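Long-range contact in Cys-Gly metallodipeptidase DUG1 (Saccharomyces cerevisiae, PDB 4G1P), which hydrolyses the dipeptide Cys-Gly as a zinc- or manganese-dependent peptidase and serves as the catalytic component of the glutathione-degrading complex: residues D44-I49 with G101-Q106. Sequence-based numbering, arbitrary orientation.
Sequences DKAKFI and GHYDVQ
Strand 96-102 of the M20 catalytic domain ends at His102, and the loop that follows carries Asp104; as in related M20 peptidases, these are probably a zinc ligand and an active-site residue. Between them Tyr103 lies against Lys45, Ala46 and Ile49 of helix 39-55. It is a worked example of alternating side chains: the first side-chain bonds of His102 and Asp104 lead away from the helix, that of Tyr103 toward it. Extended at chi1 (-180°) and bent at chi2 and chi4, the Lys45 chain runs past Tyr103 in the opposite direction; CG passes 3.7 Å from Tyr103 CD1, and NZ reaches Tyr103 O at 2.9 Å. The donor lies 16° off the carbonyl plane. The same ammonium group also bonds Thr139 OG1, so two oxygens grip it. At the far end of the ring, Ala46 CB sits 3.4 Å from Tyr103 OH, and Ala46 CA lies over one face, offset toward the rim. Ile49 approaches obliquely, its CD1 3.5 Å from Tyr103 CB. His102 ND1 donates a bent bond to Asp104 O at 3.1 Å, close to its own ring plane but above the carbonyl plane. Beyond the two segments, Tyr103 OH bonds Pro82 O, Ile84 of strand 83-88 touches Ala46, Ile49 and the tyrosine, and Leu142 of helix 135-154 packs on Ile49 and Tyr103, while Lys45 rests on Ala26 of helix 16-28.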
loop_
_atom_site.group_PDB
_atom_site.type_symbol
_atom_site.label_atom_id
_atom_site.label_comp_id
_atom_site.label_asym_id
_atom_site.label_seq_id
_atom_site.Cartn_x
_atom_site.Cartn_y
_atom_site.Cartn_z
ATOM N N ASP A 44 17.285 19.307 -10.906
ATOM C CA ASP A 44 18.153 20.192 -10.124
ATOM C C ASP A 44 19.408 19.457 -9.694
ATOM O O ASP A 44 20.490 20.039 -9.641
ATOM C CB ASP A 44 17.454 20.717 -8.875
ATOM C CG ASP A 44 16.261 21.593 -9.190
ATOM O OD1 ASP A 44 16.135 22.040 -10.344
ATOM O OD2 ASP A 44 15.454 21.834 -8.272
ATOM N N LYS A 45 19.240 18.176 -9.376
ATOM C CA LYS A 45 20.342 17.322 -8.983
ATOM C C LYS A 45 21.326 17.215 -10.142
ATOM O O LYS A 45 22.524 17.403 -9.958
ATOM C CB LYS A 45 19.802 15.951 -8.577
ATOM C CG LYS A 45 20.832 14.934 -8.126
ATOM C CD LYS A 45 21.264 15.163 -6.706
ATOM C CE LYS A 45 22.278 14.117 -6.244
ATOM N NZ LYS A 45 21.658 12.867 -5.754
ATOM N N ALA A 46 20.809 16.944 -11.338
ATOM C CA ALA A 46 21.656 16.854 -12.534
ATOM C C ALA A 46 22.359 18.176 -12.781
ATOM O O ALA A 46 23.523 18.217 -13.178
ATOM C CB ALA A 46 20.833 16.475 -13.756
ATOM N N LYS A 47 21.635 19.256 -12.539
ATOM C CA LYS A 47 22.156 20.579 -12.777
ATOM C C LYS A 47 23.287 20.825 -11.798
ATOM O O LYS A 47 24.358 21.297 -12.183
ATOM C CB LYS A 47 21.048 21.636 -12.627
ATOM C CG LYS A 47 21.410 22.998 -13.203
ATOM C CD LYS A 47 20.535 24.090 -12.624
ATOM C CE LYS A 47 20.757 24.249 -11.111
ATOM N NZ LYS A 47 19.674 25.049 -10.434
ATOM N N PHE A 48 23.047 20.480 -10.535
ATOM C CA PHE A 48 24.047 20.660 -9.494
ATOM C C PHE A 48 25.331 19.915 -9.825
ATOM O O PHE A 48 26.420 20.450 -9.671
ATOM C CB PHE A 48 23.521 20.174 -8.150
ATOM C CG PHE A 48 24.570 20.117 -7.079
ATOM C CD1 PHE A 48 25.089 21.283 -6.534
ATOM C CD2 PHE A 48 25.049 18.900 -6.621
ATOM C CE1 PHE A 48 26.072 21.238 -5.543
ATOM C CE2 PHE A 48 26.025 18.842 -5.633
ATOM C CZ PHE A 48 26.541 20.019 -5.094
ATOM N N ILE A 49 25.200 18.676 -10.276
ATOM C CA ILE A 49 26.359 17.876 -10.618
ATOM C C ILE A 49 27.136 18.479 -11.781
ATOM O O ILE A 49 28.353 18.636 -11.698
ATOM C CB ILE A 49 25.968 16.410 -10.891
ATOM C CG1 ILE A 49 25.563 15.762 -9.572
ATOM C CG2 ILE A 49 27.124 15.629 -11.513
ATOM C CD1 ILE A 49 25.051 14.392 -9.723
ATOM N N GLY A 101 27.909 6.166 -12.970
ATOM C CA GLY A 101 27.203 6.125 -11.701
ATOM C C GLY A 101 25.809 6.699 -11.888
ATOM O O GLY A 101 25.387 6.995 -13.011
ATOM N N HIS A 102 25.075 6.873 -10.801
ATOM C CA HIS A 102 23.734 7.402 -10.946
ATOM C C HIS A 102 23.353 8.357 -9.841
ATOM O O HIS A 102 23.664 8.137 -8.664
ATOM C CB HIS A 102 22.701 6.280 -11.092
ATOM C CG HIS A 102 22.488 5.456 -9.857
ATOM N ND1 HIS A 102 21.567 5.792 -8.886
ATOM C CD2 HIS A 102 23.035 4.277 -9.467
ATOM C CE1 HIS A 102 21.579 4.869 -7.937
ATOM N NE2 HIS A 102 22.458 3.938 -8.268
ATOM N N TYR A 103 22.666 9.422 -10.234
ATOM C CA TYR A 103 22.357 10.489 -9.302
ATOM C C TYR A 103 20.925 10.503 -8.775
ATOM O O TYR A 103 20.607 11.318 -7.913
ATOM C CB TYR A 103 22.715 11.834 -9.903
ATOM C CG TYR A 103 21.977 12.198 -11.165
ATOM C CD1 TYR A 103 20.680 12.703 -11.114
ATOM C CD2 TYR A 103 22.592 12.089 -12.418
ATOM C CE1 TYR A 103 19.997 13.063 -12.274
ATOM C CE2 TYR A 103 21.921 12.452 -13.577
ATOM C CZ TYR A 103 20.618 12.943 -13.495
ATOM O OH TYR A 103 19.937 13.313 -14.630
ATOM N N ASP A 104 20.062 9.629 -9.291
ATOM C CA ASP A 104 18.719 9.489 -8.744
ATOM C C ASP A 104 18.826 8.546 -7.570
ATOM O O ASP A 104 19.861 7.905 -7.398
ATOM C CB ASP A 104 17.716 8.959 -9.774
ATOM C CG ASP A 104 18.089 7.581 -10.309
ATOM O OD1 ASP A 104 19.207 7.415 -10.849
ATOM O OD2 ASP A 104 17.257 6.654 -10.199
ATOM N N VAL A 105 17.763 8.474 -6.767
ATOM C CA VAL A 105 17.770 7.752 -5.493
ATOM C C VAL A 105 16.405 7.157 -5.170
ATOM O O VAL A 105 15.383 7.646 -5.635
ATOM C CB VAL A 105 18.151 8.691 -4.316
ATOM C CG1 VAL A 105 19.588 9.188 -4.441
ATOM C CG2 VAL A 105 17.187 9.874 -4.225
ATOM N N GLN A 106 16.400 6.109 -4.355
ATOM C CA GLN A 106 15.167 5.512 -3.844
ATOM C C GLN A 106 14.335 6.511 -3.032
ATOM O O GLN A 106 14.878 7.429 -2.440
ATOM C CB GLN A 106 15.504 4.299 -2.979
ATOM C CG GLN A 106 15.985 3.090 -3.759
ATOM C CD GLN A 106 14.860 2.400 -4.498
ATOM O OE1 GLN A 106 13.825 2.097 -3.912
ATOM N NE2 GLN A 106 15.047 2.159 -5.797
#